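Local coordinates for Phosphoglucomutase/phosphomannomutase family protein (Burkholderia thailandensis, PDB 3UW2) that probably moves a phosphate group between two positions on a hexose phosphate, as other phosphohexose mutases do with the help of a bound metal ion, at residues 31-36 / 151-156; 51-56 / 84-89; 56-61 / 89-94; 62-67 / 117-122; 123-128 / 137-142. All coordinates share one frame; numbering follows the deposited sequence.

In the fold
Contact 1 closes the widest loop, bringing strand 33-36 near the N terminus up to helix 151-161, and the other four contacts are nested inside it. The chain then runs into helix 43-59, which packs on helix 75-88 in contact 2 and, at its C-terminal end, on the turn before strand 92-98 in contact 3. Contacts 2 and 3 cross along the sequence. Contact 4, which crosses both, sets the start of strand 64-69 against the run leading to strand 124-127. Contact 5 follows contacts 2, 3 and 4 as a short hairpin. Together they tie one mixed sheet of domain I to its helices, and the hairpin reaches toward the zinc site.

Contact 1. Residues 31-36 / 151-156; sequences YDIRGV and DQIQGL. With EDO (1,2-ethanediol), chain F.
The methyl CD1 of I153 sits over one face of the flat peptide group joining Y31 to D32. It lies 3.5 Å from C of Y31 and 3.3 Å from N of D32, so the end of the I153 side chain presses on the backbone just before strand 33-36. A fully extended second torsion (chi2 -179°) carries CD1 out to that peptide. The other branch, CG2, turns along the strand and meets CG1 of I33 at 4.2 Å. One turn further on, CD1 of L156 touches CD1 of I33 more loosely. The end of I33 thus lies against two helix residues, while I27, F28 and I49 pack on it too.

The second flat group is the guanidinium of R34. OD1 of D32 lies 2.7 Å from NH1 of R34 but well out of the guanidinium plane, so charge alone draws the two together. The D32 side chain lies about 5 Å from a phosphate, probably from the crystallisation liquor, and about 8 Å from the zinc ion, so it probably borders the active site. The Y31 ring leans on Y149, N446 and helix 330-340, linking this corner of domain I to later domains. At the helix start an ethanediol, probably also from the liquor, takes a bond from N of D151 to its O2 (2.8 Å).

Between 31-36 and 151-156 the contact is van der Waals packing of I153 and L156 on a peptide and on I33. N of D32 is buried beneath CD1 of I153 and has no hydrogen-bond partner in the model, which probably costs some stability.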
# COMPACT_ATOMS: atom_id res chain seq x y z
N TYR A 31 8.49 8.56 1.21
CA TYR A 31 8.08 7.36 1.96
C TYR A 31 8.99 6.17 1.76
O TYR A 31 8.85 5.13 2.42
CB TYR A 31 6.64 7.00 1.59
CG TYR A 31 5.67 8.10 1.90
CD1 TYR A 31 5.62 8.71 3.17
CD2 TYR A 31 4.81 8.57 0.90
CE1 TYR A 31 4.73 9.74 3.43
CE2 TYR A 31 3.93 9.58 1.16
CZ TYR A 31 3.88 10.15 2.43
OH TYR A 31 2.97 11.16 2.59
N ASP A 32 9.97 6.35 0.90
CA ASP A 32 10.89 5.29 0.55
C ASP A 32 12.03 5.83 -0.22
O ASP A 32 12.20 7.04 -0.30
CB ASP A 32 10.23 4.11 -0.21
CG ASP A 32 9.34 4.53 -1.33
OD1 ASP A 32 9.60 5.56 -2.04
OD2 ASP A 32 8.39 3.78 -1.53
N ILE A 33 12.83 4.91 -0.76
CA ILE A 33 13.94 5.26 -1.64
C ILE A 33 13.66 4.52 -2.94
O ILE A 33 13.32 3.34 -2.91
CB ILE A 33 15.32 4.82 -1.01
CG1 ILE A 33 15.70 5.65 0.22
CG2 ILE A 33 16.46 4.92 -2.04
CD1 ILE A 33 16.89 4.99 1.03
N ARG A 34 13.76 5.21 -4.07
CA ARG A 34 13.46 4.65 -5.39
C ARG A 34 14.42 5.24 -6.42
O ARG A 34 14.65 6.45 -6.38
CB ARG A 34 12.03 5.03 -5.82
CG ARG A 34 10.97 4.38 -4.97
CD ARG A 34 9.60 4.39 -5.65
NE ARG A 34 9.11 5.76 -5.69
CZ ARG A 34 8.21 6.23 -4.84
NH1 ARG A 34 7.69 5.43 -3.92
NH2 ARG A 34 7.81 7.50 -4.93
N GLY A 35 14.91 4.42 -7.36
CA GLY A 35 15.89 4.83 -8.33
C GLY A 35 15.87 3.88 -9.52
O GLY A 35 15.11 2.90 -9.56
N VAL A 36 16.68 4.19 -10.52
CA VAL A 36 16.67 3.42 -11.79
C VAL A 36 18.09 2.83 -11.94
O VAL A 36 19.09 3.56 -11.94
CB VAL A 36 16.33 4.29 -13.01
CG1 VAL A 36 16.45 3.47 -14.31
CG2 VAL A 36 14.95 4.96 -12.89
N ASP A 151 11.76 13.42 7.03
CA ASP A 151 13.09 13.77 7.58
C ASP A 151 13.96 12.56 7.98
O ASP A 151 15.20 12.62 7.88
CB ASP A 151 12.95 14.77 8.76
CG ASP A 151 12.45 16.15 8.31
OD1 ASP A 151 12.39 16.39 7.08
OD2 ASP A 151 12.13 17.01 9.17
N GLN A 152 13.34 11.47 8.41
CA GLN A 152 14.14 10.30 8.81
C GLN A 152 14.79 9.63 7.57
O GLN A 152 15.88 9.04 7.66
CB GLN A 152 13.27 9.26 9.51
CG GLN A 152 12.41 9.74 10.68
CD GLN A 152 11.20 8.80 10.95
OE1 GLN A 152 10.19 8.78 10.19
NE2 GLN A 152 11.33 8.00 12.02
N ILE A 153 14.12 9.73 6.43
CA ILE A 153 14.69 9.22 5.19
C ILE A 153 15.73 10.21 4.66
O ILE A 153 16.81 9.79 4.28
CB ILE A 153 13.62 8.90 4.13
CG1 ILE A 153 12.88 7.60 4.53
CG2 ILE A 153 14.30 8.75 2.76
CD1 ILE A 153 11.81 7.18 3.52
N GLN A 154 15.42 11.52 4.65
CA GLN A 154 16.47 12.51 4.32
C GLN A 154 17.73 12.40 5.21
O GLN A 154 18.86 12.61 4.76
CB GLN A 154 15.94 13.95 4.36
CG GLN A 154 14.89 14.25 3.29
CD GLN A 154 15.37 13.91 1.88
OE1 GLN A 154 16.39 14.40 1.44
NE2 GLN A 154 14.58 13.15 1.16
N GLY A 155 17.54 12.02 6.46
CA GLY A 155 18.66 11.74 7.35
C GLY A 155 19.58 10.59 6.95
O GLY A 155 20.77 10.59 7.33
N LEU A 156 19.07 9.60 6.18
CA LEU A 156 19.96 8.56 5.64
C LEU A 156 20.86 9.15 4.53
O LEU A 156 22.04 8.91 4.49
CB LEU A 156 19.18 7.33 5.11
CG LEU A 156 18.19 6.73 6.10
CD1 LEU A 156 17.27 5.71 5.41
CD2 LEU A 156 18.94 6.10 7.27
C1 EDO F . 9.24 13.14 10.30
O1 EDO F . 10.08 11.98 10.49
C2 EDO F . 9.16 13.38 8.81
O2 EDO F . 9.71 14.65 8.41

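Contact 2. Residues 51-56 / 84-89; sequences RAFGSE and DGLRAA. With EDO (1,2-ethanediol), chain D.
Two neighbouring helices on one face of the alpha/beta/alpha domain I sheet, 43-59 and 75-88, pack here; the axes of 51-56 and 84-88 come within 7.2 Å and cross at -39°. Glycines make that closeness possible: CA of R51 meets O of G85 at 3.2 Å in a CA-H...O contact, and CD2 of L86 lies 3.6 Å from N of G54. The same methyl reaches the edge of the F53 ring, the two side chains lying alongside and pointing the same way toward V65 in the sheet. CB of A89 rests on the backbone of G54 and S55, 3.7 Å from C of G54. R51, bent at its second torsion (chi2 78°), folds over the end of helix 75-88, with CD 3.7 Å from CB of A88 and O of A88 over one face of its guanidinium. Its NE is bonded to O of E166.

S55 OG bonds to O of R51 (2.8 Å) and accepts from N of E166. N of S55 reaches that same R51 oxygen from the opposite face. The polar ends of S55 and R51 thus look to their own helix and to E166, and what holds the two helices together is close backbone packing and methyl contact.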
# COMPACT_ATOMS: atom_id res chain seq x y z
N ARG A 51 24.63 0.85 5.03
CA ARG A 51 25.50 1.40 6.05
C ARG A 51 24.78 2.55 6.81
O ARG A 51 24.85 2.61 7.99
CB ARG A 51 26.77 1.90 5.35
CG ARG A 51 27.87 2.31 6.30
CD ARG A 51 28.60 1.12 6.85
NE ARG A 51 29.58 1.56 7.85
CZ ARG A 51 30.81 1.96 7.58
NH1 ARG A 51 31.65 2.35 8.56
NH2 ARG A 51 31.22 1.95 6.33
N ALA A 52 24.09 3.47 6.11
CA ALA A 52 23.38 4.57 6.75
C ALA A 52 22.24 4.05 7.66
O ALA A 52 22.09 4.48 8.79
CB ALA A 52 22.80 5.52 5.67
N PHE A 53 21.43 3.14 7.15
CA PHE A 53 20.32 2.60 7.91
C PHE A 53 20.84 1.77 9.11
O PHE A 53 20.36 1.93 10.24
CB PHE A 53 19.42 1.73 7.00
CG PHE A 53 18.15 1.25 7.67
CD1 PHE A 53 18.17 0.08 8.45
CD2 PHE A 53 16.97 1.96 7.57
CE1 PHE A 53 17.01 -0.39 9.03
CE2 PHE A 53 15.79 1.52 8.19
CZ PHE A 53 15.80 0.34 8.91
N GLY A 54 21.85 0.93 8.88
CA GLY A 54 22.42 0.14 10.00
C GLY A 54 22.97 1.03 11.13
O GLY A 54 22.91 0.67 12.35
N SER A 55 23.49 2.19 10.72
CA SER A 55 24.02 3.18 11.66
C SER A 55 22.88 3.75 12.51
O SER A 55 23.06 3.97 13.72
CB SER A 55 24.66 4.36 10.92
OG SER A 55 25.83 3.97 10.21
N GLU A 56 21.75 4.07 11.88
CA GLU A 56 20.61 4.58 12.64
C GLU A 56 20.04 3.49 13.61
O GLU A 56 19.67 3.78 14.77
CB GLU A 56 19.58 5.17 11.68
CG GLU A 56 18.41 5.88 12.36
CD GLU A 56 18.87 7.01 13.31
OE1 GLU A 56 19.89 7.72 13.06
OE2 GLU A 56 18.21 7.17 14.35
N ASP A 84 25.75 -6.21 2.92
CA ASP A 84 27.17 -5.86 3.19
C ASP A 84 27.28 -4.54 4.00
O ASP A 84 28.09 -4.43 4.91
CB ASP A 84 28.00 -5.72 1.90
CG ASP A 84 28.15 -7.03 1.12
OD1 ASP A 84 28.09 -8.16 1.66
OD2 ASP A 84 28.34 -6.91 -0.08
N GLY A 85 26.49 -3.55 3.61
CA GLY A 85 26.50 -2.20 4.21
C GLY A 85 25.98 -2.22 5.64
O GLY A 85 26.54 -1.54 6.54
N LEU A 86 24.93 -3.04 5.88
CA LEU A 86 24.33 -3.14 7.20
C LEU A 86 25.37 -3.78 8.09
O LEU A 86 25.57 -3.37 9.28
CB LEU A 86 23.09 -4.02 7.16
CG LEU A 86 21.84 -3.34 6.60
CD1 LEU A 86 20.86 -4.43 6.06
CD2 LEU A 86 21.20 -2.42 7.65
N ARG A 87 25.95 -4.86 7.58
CA ARG A 87 26.96 -5.60 8.42
C ARG A 87 28.24 -4.74 8.74
O ARG A 87 28.79 -4.86 9.85
CB ARG A 87 27.35 -6.91 7.75
CG ARG A 87 26.16 -7.86 7.52
CD ARG A 87 26.57 -9.03 6.61
NE ARG A 87 27.64 -9.88 7.22
CZ ARG A 87 28.35 -10.79 6.54
NH1 ARG A 87 28.10 -11.05 5.23
NH2 ARG A 87 29.25 -11.54 7.22
N ALA A 88 28.72 -3.95 7.77
CA ALA A 88 29.82 -2.94 7.95
C ALA A 88 29.50 -1.90 9.03
O ALA A 88 30.41 -1.35 9.61
CB ALA A 88 30.15 -2.22 6.61
N ALA A 89 28.21 -1.56 9.22
CA ALA A 89 27.75 -0.74 10.38
C ALA A 89 27.69 -1.49 11.71
O ALA A 89 27.42 -0.87 12.75
CB ALA A 89 26.33 -0.14 10.11
C1 EDO D . 26.15 -11.24 2.59
O1 EDO D . 26.44 -10.01 3.37
C2 EDO D . 24.97 -11.04 1.60
O2 EDO D . 25.54 -10.31 0.49

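Contact 3. Residues 56-61 / 89-94; sequences EVRAQG and AGVDVV
R58 reaches across with its guanidinium and gives an N-H from NH1 to O of A89, 2.7 Å long and fairly straight at 157°. The oxygen lies in the guanidinium plane, at its edge, while the donor stands 26° off the carbonyl plane of A89. To get there the arginine bends twice, with chi2 at -111°, away from a staggered value. Its aliphatic part slides past V91 in the opposite direction, CG 3.7 Å from CG2 of V91. That same methyl meets CG1 of V57 at 4.0 Å, the two valines crossing at about a right angle, so V91 CG2 is shared by neighbouring residues of the helix.

In the next shell, G90 with its positive phi closes helix 75-88 as a Schellman motif and leads the chain into strand 92-98. NH1 of R58 also bonds to O of T167, so two carbonyl oxygens hold NH1. Helix 43-59 ends in the same way: G61 is the C-prime residue, its N bonded to O of R58 (2.9 Å). Beside it Q60 NE2 bonds to the anti lone pair of E56 OE2 (3.0 Å), and R159 holds the other oxygen, OE1.

Chemically, a positive group sits at the carbonyl end of a helix. It should suit the partial negative charge there, and it couples two helix ends over a small valine core.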
# COMPACT_ATOMS: atom_id res chain seq x y z
N GLU A 56 21.75 4.07 11.88
CA GLU A 56 20.61 4.58 12.64
C GLU A 56 20.04 3.49 13.61
O GLU A 56 19.67 3.78 14.77
CB GLU A 56 19.58 5.17 11.68
CG GLU A 56 18.41 5.88 12.36
CD GLU A 56 18.87 7.01 13.31
OE1 GLU A 56 19.89 7.72 13.06
OE2 GLU A 56 18.21 7.17 14.35
N VAL A 57 19.97 2.24 13.13
CA VAL A 57 19.57 1.14 14.00
C VAL A 57 20.46 1.09 15.25
O VAL A 57 19.94 1.06 16.38
CB VAL A 57 19.60 -0.19 13.21
CG1 VAL A 57 19.72 -1.39 14.12
CG2 VAL A 57 18.40 -0.28 12.26
N ARG A 58 21.79 1.17 15.09
CA ARG A 58 22.67 1.10 16.29
C ARG A 58 22.51 2.35 17.16
O ARG A 58 22.64 2.27 18.35
CB ARG A 58 24.16 0.98 15.94
CG ARG A 58 24.55 -0.08 14.96
CD ARG A 58 25.33 -1.22 15.58
NE ARG A 58 26.26 -0.79 16.64
CZ ARG A 58 27.53 -0.42 16.50
NH1 ARG A 58 28.17 -0.42 15.34
NH2 ARG A 58 28.22 -0.11 17.59
N ALA A 59 22.22 3.50 16.58
CA ALA A 59 22.10 4.73 17.39
C ALA A 59 20.82 4.65 18.23
O ALA A 59 20.70 5.32 19.24
CB ALA A 59 22.08 5.95 16.48
N GLN A 60 19.85 3.83 17.79
CA GLN A 60 18.66 3.56 18.60
C GLN A 60 18.78 2.26 19.39
O GLN A 60 17.84 1.81 20.00
CB GLN A 60 17.39 3.61 17.76
CG GLN A 60 17.16 4.96 17.11
CD GLN A 60 15.86 4.96 16.29
OE1 GLN A 60 14.95 4.18 16.57
NE2 GLN A 60 15.75 5.85 15.31
N GLY A 61 19.98 1.73 19.45
CA GLY A 61 20.25 0.61 20.32
C GLY A 61 19.83 -0.74 19.74
O GLY A 61 19.82 -1.75 20.46
N ALA A 89 28.21 -1.56 9.22
CA ALA A 89 27.75 -0.74 10.38
C ALA A 89 27.69 -1.49 11.71
O ALA A 89 27.42 -0.87 12.75
CB ALA A 89 26.33 -0.14 10.11
N GLY A 90 27.90 -2.79 11.70
CA GLY A 90 27.92 -3.59 12.94
C GLY A 90 26.54 -4.22 13.26
O GLY A 90 26.31 -4.66 14.37
N VAL A 91 25.64 -4.30 12.26
CA VAL A 91 24.27 -4.81 12.43
C VAL A 91 24.17 -6.25 11.87
O VAL A 91 24.65 -6.50 10.80
CB VAL A 91 23.32 -3.81 11.72
CG1 VAL A 91 21.96 -4.40 11.47
CG2 VAL A 91 23.21 -2.55 12.61
N ASP A 92 23.63 -7.20 12.63
CA ASP A 92 23.38 -8.53 12.08
C ASP A 92 22.27 -8.53 11.02
O ASP A 92 21.28 -7.82 11.19
CB ASP A 92 23.01 -9.47 13.20
CG ASP A 92 24.13 -9.61 14.23
OD1 ASP A 92 25.32 -9.26 13.94
OD2 ASP A 92 23.79 -10.02 15.34
N VAL A 93 22.39 -9.36 9.97
CA VAL A 93 21.39 -9.38 8.89
C VAL A 93 20.73 -10.74 8.90
O VAL A 93 21.40 -11.77 8.99
CB VAL A 93 22.02 -9.12 7.50
CG1 VAL A 93 21.00 -9.39 6.35
CG2 VAL A 93 22.53 -7.67 7.46
N VAL A 94 19.40 -10.73 8.86
CA VAL A 94 18.57 -11.92 8.60
C VAL A 94 17.93 -11.77 7.24
O VAL A 94 17.09 -10.87 7.01
CB VAL A 94 17.51 -12.09 9.69
CG1 VAL A 94 16.65 -13.33 9.38
CG2 VAL A 94 18.22 -12.23 11.03

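Contact 4. Residues 62-67 / 117-122; sequences GDAVVV and GERRVD. With EDO (1,2-ethanediol), chain E.
A64 and V121 are the closest pair, CA to CA 6.0 Å, and no backbone bond joins the segments, so strand 64-69 and the run 117-122 meet through side chains, the backbone of 64-66 and water. The V121 methyl CG1 does most of the apolar work. It lies 3.5 Å from O of A64 and 3.8 Å from CG2 of V66, the two valines meeting at a slant, and CB of A64 touches it as well.

R119 is extended from CG to NE, every torsion from chi1 to chi3 being near 180°, which carries its guanidinium across to D63 and A64. CB of A64 lies over one face of that group, 3.4 Å from NH2. At the edge OD1 of D63 takes a weak bond from NH2 of R119 (3.0 Å) as part of a salt bridge, the carboxylate turned 69° from the guanidinium. D92 OD2 forms a second salt bridge with NH1, so the arginine links two carboxylates. Water 1 fills in the corner: it accepts from NE of R119 at 2.8 Å and donates to OD1 of D63. Water 2 makes a second bridge, donating to OD1 of D122 (3.1 Å) and, over a longer reach, to O of A64.

In the sheet, strand 64-69 lies between 92-98 and 124-127 and pairs in parallel with both. V65 and V67 turn to the other side, where helices 43-59 and 75-88 cover them. V121 and R119 lie on the side of strand 64-69 that carries A64 and V66, away from those helices, just before the chain enters strand 124-127.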
# COMPACT_ATOMS: atom_id res chain seq x y z
N GLY A 62 19.49 -0.75 18.45
CA GLY A 62 19.15 -2.04 17.77
C GLY A 62 20.43 -2.73 17.29
O GLY A 62 21.48 -2.07 17.16
N ASP A 63 20.37 -4.04 17.05
CA ASP A 63 21.52 -4.71 16.46
C ASP A 63 21.25 -5.66 15.28
O ASP A 63 22.14 -6.44 14.94
CB ASP A 63 22.32 -5.46 17.53
CG ASP A 63 21.53 -6.60 18.14
OD1 ASP A 63 20.31 -6.77 17.82
OD2 ASP A 63 22.14 -7.33 18.96
N ALA A 64 20.06 -5.60 14.67
CA ALA A 64 19.71 -6.55 13.64
C ALA A 64 18.66 -5.97 12.70
O ALA A 64 17.86 -5.17 13.11
CB ALA A 64 19.21 -7.87 14.22
N VAL A 65 18.68 -6.42 11.45
CA VAL A 65 17.75 -5.99 10.45
C VAL A 65 17.43 -7.19 9.56
O VAL A 65 18.35 -7.91 9.09
CB VAL A 65 18.37 -4.87 9.56
CG1 VAL A 65 17.36 -4.51 8.46
CG2 VAL A 65 18.60 -3.59 10.38
N VAL A 66 16.14 -7.39 9.29
CA VAL A 66 15.70 -8.35 8.28
C VAL A 66 15.83 -7.71 6.90
O VAL A 66 15.46 -6.52 6.71
CB VAL A 66 14.19 -8.63 8.52
CG1 VAL A 66 13.55 -9.45 7.39
CG2 VAL A 66 14.01 -9.40 9.80
N VAL A 67 16.30 -8.47 5.89
CA VAL A 67 16.25 -7.94 4.51
C VAL A 67 15.47 -8.90 3.60
O VAL A 67 15.40 -10.05 3.88
CB VAL A 67 17.65 -7.69 3.89
CG1 VAL A 67 18.42 -6.67 4.70
CG2 VAL A 67 18.43 -8.99 3.75
N GLY A 117 18.95 -20.06 17.77
CA GLY A 117 17.90 -19.78 18.75
C GLY A 117 16.93 -18.68 18.34
O GLY A 117 17.20 -17.88 17.43
N GLU A 118 15.77 -18.67 18.98
CA GLU A 118 14.75 -17.67 18.66
C GLU A 118 15.36 -16.25 18.67
O GLU A 118 16.24 -15.96 19.46
CB GLU A 118 13.69 -17.74 19.73
CG GLU A 118 12.46 -16.93 19.35
CD GLU A 118 11.31 -17.30 20.26
OE1 GLU A 118 10.66 -18.32 19.97
OE2 GLU A 118 11.10 -16.59 21.26
N ARG A 119 14.90 -15.35 17.81
CA ARG A 119 15.35 -13.99 17.93
C ARG A 119 14.27 -13.08 17.35
O ARG A 119 13.59 -13.43 16.36
CB ARG A 119 16.71 -13.80 17.20
CG ARG A 119 17.29 -12.39 17.25
CD ARG A 119 18.68 -12.32 16.57
NE ARG A 119 19.34 -11.01 16.77
CZ ARG A 119 20.59 -10.68 16.38
NH1 ARG A 119 21.37 -11.55 15.75
NH2 ARG A 119 21.06 -9.47 16.63
N ARG A 120 14.08 -11.96 18.00
CA ARG A 120 13.11 -11.01 17.57
C ARG A 120 13.85 -9.87 16.86
O ARG A 120 14.81 -9.30 17.44
CB ARG A 120 12.34 -10.55 18.82
CG ARG A 120 11.15 -9.64 18.56
CD ARG A 120 9.97 -10.24 17.77
NE ARG A 120 8.95 -9.18 17.71
CZ ARG A 120 8.91 -8.23 16.77
NH1 ARG A 120 9.77 -8.27 15.77
NH2 ARG A 120 7.98 -7.27 16.83
N VAL A 121 13.47 -9.53 15.62
CA VAL A 121 14.21 -8.49 14.88
C VAL A 121 13.21 -7.48 14.33
O VAL A 121 12.48 -7.80 13.41
CB VAL A 121 15.04 -9.09 13.70
CG1 VAL A 121 15.80 -8.01 12.91
CG2 VAL A 121 16.05 -10.15 14.16
N ASP A 122 13.19 -6.26 14.84
CA ASP A 122 12.07 -5.41 14.54
C ASP A 122 12.37 -4.31 13.54
O ASP A 122 11.54 -3.39 13.35
CB ASP A 122 11.42 -4.87 15.83
CG ASP A 122 12.31 -3.90 16.60
OD1 ASP A 122 13.49 -3.80 16.29
OD2 ASP A 122 11.79 -3.25 17.52
C1 EDO E . 6.91 -10.22 20.90
O1 EDO E . 8.12 -10.21 20.13
C2 EDO E . 6.43 -8.78 20.95
O2 EDO E . 6.17 -8.28 19.63
O HOH W 1 18.02 -8.65 17.55
O HOH W 2 16.16 -3.00 14.84

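Contact 5. Residues 123-128 / 137-142; sequences SCIVVT and NGFKMV. With PO4 (phosphate ion), chain B.
F139 and V127 lie side by side in the beta hairpin of strands 124-127 and 136-143, pointing the same way, with CG2 of V127 3.9 Å from CE1 of the ring. On the same face CG2 of I125 comes to the edge of that ring, and I125 runs alongside M141, its CG1 4.0 Å from CG of the methionine. These four side chains point to helices 43-59 and 75-88, where F53, I49 and L82 meet them.

The other face carries C124, V126, K140 and V142. C124 and V142 pack on Y105, and V126 and T128 on T101, of helix 101-107. SG of C124 lies against CB of V142 at 3.7 Å. CG2 of T128 rests at an angle across the K140 chain, 3.9 Å from its CD. Extended beyond CG, the lysine brings NZ to O4 of a phosphate (a 2.7 Å bond) and into salt bridges with D266 and D268, both zinc ligands. The loop between the strands probably corresponds to the phosphoserine loop of the family, and its H131 also bonds to the phosphate. That ion, probably from the crystallisation liquor, may mark a phosphate pocket, consistent with K140 lining the active site.

C124 with V142 and V126 with K140 are hydrogen-bonded antiparallel pairs, alternating with the non-hydrogen-bonded I125 with M141 and V127 with F139. Beyond these, at the loop end, N of T128 comes to O of G138 from 55° above the carbonyl plane. N137 turns OD1 back to N of G138, and a water bridges ND2 of N137 (3.0 Å) to O of V127 (2.9 Å).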
# COMPACT_ATOMS: atom_id res chain seq x y z
N SER A 123 13.48 -4.41 12.81
CA SER A 123 13.66 -3.47 11.66
C SER A 123 13.77 -4.30 10.36
O SER A 123 14.20 -5.44 10.42
CB SER A 123 14.93 -2.64 11.86
OG SER A 123 14.82 -1.93 13.09
N CYS A 124 13.37 -3.77 9.20
CA CYS A 124 13.57 -4.53 7.95
C CYS A 124 13.71 -3.60 6.82
O CYS A 124 13.20 -2.47 6.90
CB CYS A 124 12.42 -5.48 7.61
SG CYS A 124 10.81 -4.67 7.38
N ILE A 125 14.32 -4.09 5.76
CA ILE A 125 14.36 -3.31 4.54
C ILE A 125 13.98 -4.28 3.41
O ILE A 125 14.52 -5.36 3.33
CB ILE A 125 15.77 -2.75 4.26
CG1 ILE A 125 16.19 -1.83 5.39
CG2 ILE A 125 15.77 -2.01 2.93
CD1 ILE A 125 17.69 -1.48 5.33
N VAL A 126 13.02 -3.90 2.59
CA VAL A 126 12.64 -4.74 1.49
C VAL A 126 13.16 -4.05 0.24
O VAL A 126 12.90 -2.85 0.01
CB VAL A 126 11.10 -5.01 1.44
CG1 VAL A 126 10.80 -6.00 0.28
CG2 VAL A 126 10.60 -5.64 2.78
N VAL A 127 13.95 -4.78 -0.58
CA VAL A 127 14.40 -4.14 -1.85
C VAL A 127 13.32 -4.39 -2.92
O VAL A 127 13.16 -5.56 -3.37
CB VAL A 127 15.73 -4.82 -2.28
CG1 VAL A 127 16.31 -4.16 -3.54
CG2 VAL A 127 16.76 -4.75 -1.11
N THR A 128 12.59 -3.36 -3.38
CA THR A 128 11.53 -3.61 -4.25
C THR A 128 11.26 -2.29 -5.01
O THR A 128 11.49 -1.19 -4.48
CB THR A 128 10.22 -4.06 -3.53
OG1 THR A 128 9.16 -4.10 -4.51
CG2 THR A 128 9.85 -3.04 -2.49
N ASN A 137 13.95 0.11 -9.08
CA ASN A 137 14.03 -0.62 -7.84
C ASN A 137 14.09 0.37 -6.64
O ASN A 137 14.01 1.59 -6.82
CB ASN A 137 15.17 -1.64 -7.88
CG ASN A 137 14.84 -2.91 -7.05
OD1 ASN A 137 14.09 -2.85 -6.08
ND2 ASN A 137 15.36 -4.03 -7.44
N GLY A 138 14.24 -0.13 -5.43
CA GLY A 138 14.04 0.80 -4.31
C GLY A 138 14.09 0.10 -3.02
O GLY A 138 14.42 -1.13 -2.97
N PHE A 139 13.78 0.84 -1.94
CA PHE A 139 13.87 0.22 -0.60
C PHE A 139 12.71 0.72 0.26
O PHE A 139 12.47 1.95 0.34
CB PHE A 139 15.20 0.61 0.06
CG PHE A 139 16.43 0.30 -0.81
CD1 PHE A 139 17.15 -0.86 -0.62
CD2 PHE A 139 16.86 1.22 -1.82
CE1 PHE A 139 18.26 -1.14 -1.42
CE2 PHE A 139 17.96 0.95 -2.61
CZ PHE A 139 18.68 -0.26 -2.41
N LYS A 140 12.02 -0.21 0.88
CA LYS A 140 10.93 0.09 1.81
C LYS A 140 11.50 -0.25 3.18
O LYS A 140 12.03 -1.34 3.32
CB LYS A 140 9.68 -0.75 1.43
CG LYS A 140 8.98 -0.20 0.15
CD LYS A 140 7.60 -0.84 -0.14
CE LYS A 140 6.91 -0.13 -1.29
NZ LYS A 140 5.83 -0.94 -1.92
N MET A 141 11.44 0.69 4.16
CA MET A 141 12.24 0.58 5.38
C MET A 141 11.40 0.64 6.66
O MET A 141 10.61 1.57 6.83
CB MET A 141 13.24 1.70 5.40
CG MET A 141 14.33 1.52 4.31
SD MET A 141 15.26 3.04 4.03
CE MET A 141 14.03 4.10 3.29
N VAL A 142 11.58 -0.34 7.52
CA VAL A 142 10.92 -0.30 8.83
C VAL A 142 11.99 -0.24 9.89
O VAL A 142 12.81 -1.16 10.03
CB VAL A 142 9.93 -1.46 9.02
CG1 VAL A 142 9.41 -1.45 10.48
CG2 VAL A 142 8.77 -1.29 8.02
P PO4 B . 4.39 0.51 -4.64
O2 PO4 B . 3.28 -0.21 -3.88
O3 PO4 B . 3.78 1.49 -5.63
O4 PO4 B . 5.48 1.04 -3.77
O HOH W 3 14.52 -6.38 -5.80